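Local atomic coordinates of ornithine cyclodeaminase (Methanococcus maripaludis S2, PDB entry 3C2Q), a protein that catalyses the NAD-dependent conversion of L-ornithine to L-proline with release of ammonia. Residues N216-N219 with A220-G224. Residues are numbered along the deposited sequence; the frame is centred on the assembly and turned at random.
Sequences NIKN and AVESG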
ATOM      1  N   ASN B 216     -17.412  -5.125 -34.087  1.00 28.61           N
ATOM      2  CA  ASN B 216     -17.763  -4.727 -32.730  1.00 27.99           C
ATOM      3  C   ASN B 216     -17.967  -6.015 -31.950  1.00 27.75           C
ATOM      4  O   ASN B 216     -17.846  -7.116 -32.531  1.00 26.78           O
ATOM      5  CB  ASN B 216     -18.978  -3.774 -32.652  1.00 28.34           C
ATOM      6  CG  ASN B 216     -20.234  -4.310 -33.391  1.00 30.49           C
ATOM      7  OD1 ASN B 216     -20.596  -5.478 -33.289  1.00 29.05           O
ATOM      8  ND2 ASN B 216     -20.904  -3.423 -34.107  1.00 30.09           N
ATOM      9  N   ILE B 217     -18.208  -5.894 -30.641  1.00 26.19           N
ATOM     10  CA  ILE B 217     -18.442  -7.077 -29.802  1.00 25.74           C
ATOM     11  C   ILE B 217     -19.700  -7.864 -30.221  1.00 26.99           C
ATOM     12  O   ILE B 217     -19.640  -9.102 -30.379  1.00 26.77           O
ATOM     13  CB  ILE B 217     -18.503  -6.709 -28.302  1.00 25.19           C
ATOM     14  CG1 ILE B 217     -17.106  -6.252 -27.839  1.00 23.38           C
ATOM     15  CG2 ILE B 217     -19.033  -7.895 -27.459  1.00 23.45           C
ATOM     16  CD1 ILE B 217     -17.117  -5.646 -26.466  1.00 24.81           C
ATOM     17  N   LYS B 218     -20.811  -7.152 -30.397  1.00 26.84           N
ATOM     18  CA  LYS B 218     -22.074  -7.776 -30.834  1.00 28.27           C
ATOM     19  C   LYS B 218     -21.918  -8.644 -32.088  1.00 27.67           C
ATOM     20  O   LYS B 218     -22.398  -9.775 -32.116  1.00 28.00           O
ATOM     21  CB  LYS B 218     -23.155  -6.722 -31.020  1.00 28.50           C
ATOM     22  CG  LYS B 218     -24.532  -7.292 -31.443  1.00 32.59           C
ATOM     23  CD  LYS B 218     -25.590  -6.212 -31.354  1.00 39.44           C
ATOM     24  CE  LYS B 218     -27.000  -6.766 -31.534  1.00 45.00           C
ATOM     25  NZ  LYS B 218     -28.044  -5.720 -31.204  1.00 48.30           N
ATOM     26  N   ASN B 219     -21.224  -8.128 -33.100  1.00 28.19           N
ATOM     27  CA  ASN B 219     -20.956  -8.889 -34.333  1.00 28.57           C
ATOM     28  C   ASN B 219     -20.142 -10.143 -34.082  1.00 28.84           C
ATOM     29  O   ASN B 219     -20.384 -11.188 -34.702  1.00 28.77           O
ATOM     30  CB  ASN B 219     -20.200  -8.044 -35.356  1.00 28.36           C
ATOM     31  CG  ASN B 219     -21.070  -6.982 -36.000  1.00 27.98           C
ATOM     32  OD1 ASN B 219     -22.255  -6.899 -35.728  1.00 27.64           O
ATOM     33  ND2 ASN B 219     -20.463  -6.151 -36.845  1.00 26.52           N
ATOM     34  N   ALA B 220     -19.125 -10.029 -33.221  1.00 28.16           N
ATOM     35  CA  ALA B 220     -18.312 -11.183 -32.821  1.00 27.70           C
ATOM     36  C   ALA B 220     -19.114 -12.263 -32.093  1.00 27.87           C
ATOM     37  O   ALA B 220     -18.805 -13.438 -32.204  1.00 28.19           O
ATOM     38  CB  ALA B 220     -17.110 -10.724 -31.920  1.00 27.71           C
ATOM     39  N   VAL B 221     -20.096 -11.860 -31.308  1.00 28.87           N
ATOM     40  CA  VAL B 221     -20.975 -12.819 -30.654  1.00 30.25           C
ATOM     41  C   VAL B 221     -21.894 -13.469 -31.718  1.00 32.27           C
ATOM     42  O   VAL B 221     -22.005 -14.693 -31.778  1.00 31.71           O
ATOM     43  CB  VAL B 221     -21.796 -12.190 -29.504  1.00 29.65           C
ATOM     44  CG1 VAL B 221     -22.879 -13.152 -29.029  1.00 29.02           C
ATOM     45  CG2 VAL B 221     -20.863 -11.793 -28.307  1.00 27.15           C
ATOM     46  N   GLU B 222     -22.493 -12.635 -32.563  1.00 34.32           N
ATOM     47  CA  GLU B 222     -23.366 -13.098 -33.654  1.00 37.36           C
ATOM     48  C   GLU B 222     -22.666 -14.033 -34.637  1.00 37.20           C
ATOM     49  O   GLU B 222     -23.262 -15.021 -35.064  1.00 39.37           O
ATOM     50  CB  GLU B 222     -24.035 -11.904 -34.342  1.00 36.73           C
ATOM     51  CG  GLU B 222     -25.128 -11.299 -33.458  1.00 40.12           C
ATOM     52  CD  GLU B 222     -25.841 -10.073 -34.054  1.00 41.19           C
ATOM     53  OE1 GLU B 222     -25.501  -9.641 -35.193  1.00 45.98           O
ATOM     54  OE2 GLU B 222     -26.746  -9.549 -33.356  1.00 44.93           O
ATOM     55  N   SER B 223     -21.397 -13.777 -34.951  1.00 37.40           N
ATOM     56  CA  SER B 223     -20.601 -14.685 -35.793  1.00 36.52           C
ATOM     57  C   SER B 223     -20.101 -16.001 -35.151  1.00 36.12           C
ATOM     58  O   SER B 223     -19.500 -16.833 -35.844  1.00 36.03           O
ATOM     59  CB  SER B 223     -19.403 -13.945 -36.373  1.00 37.38           C
ATOM     60  OG  SER B 223     -18.371 -13.806 -35.401  1.00 37.71           O
ATOM     61  N   GLY B 224     -20.318 -16.189 -33.845  1.00 34.65           N
ATOM     62  CA  GLY B 224     -19.763 -17.333 -33.122  1.00 33.17           C
ATOM     63  C   GLY B 224     -18.285 -17.236 -32.763  1.00 32.65           C
ATOM     64  O   GLY B 224     -17.710 -18.191 -32.241  1.00 32.44           O
TER
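K218 and E222 meet one turn apart on the outer face of the short helix 217-222. The lysine chain is fully extended, its CG anti to the backbone N (chi1 -178°), and the end of the glutamate crosses its methylenes, OE2 lying 3.3 Å from K218 CE. The ammonium itself stays farther off, K218 NZ to E222 OE2 4.6 Å, beyond a salt bridge, so any attraction is probably loose and solvent-screened.

Four backbone bonds of the i to i+4 kind build the helix. The first, A220 N to N216 O, is long at 3.3 Å, whereas S223 N to N219 O closes the last turn at 2.8 Å.

Both ends are capped. N216, the N-cap, turns its amide oxygen forward over the first turn: OD1 accepts from N219 N at 2.7 Å, almost straight along its own C=O. At the other end G224, with positive phi, completes a Schellman motif; its N reaches V221 O at 3.1 Å. N219 ND2 donates to A214 O at the end of helix 203-214.

On the buried face I217 and V221 bring their CG2 methyls to 4.4 Å and share I235 of helix 230-237, while A220 packs on I211 and A214. The helix is thus amphipathic: N216 OD1 and D255 OD2 bind the N219 and I217 N-H groups, the Schellman turn ends it, apolar residues pack it on both helices within the Rossmann-fold region, and the charged pair remains outside.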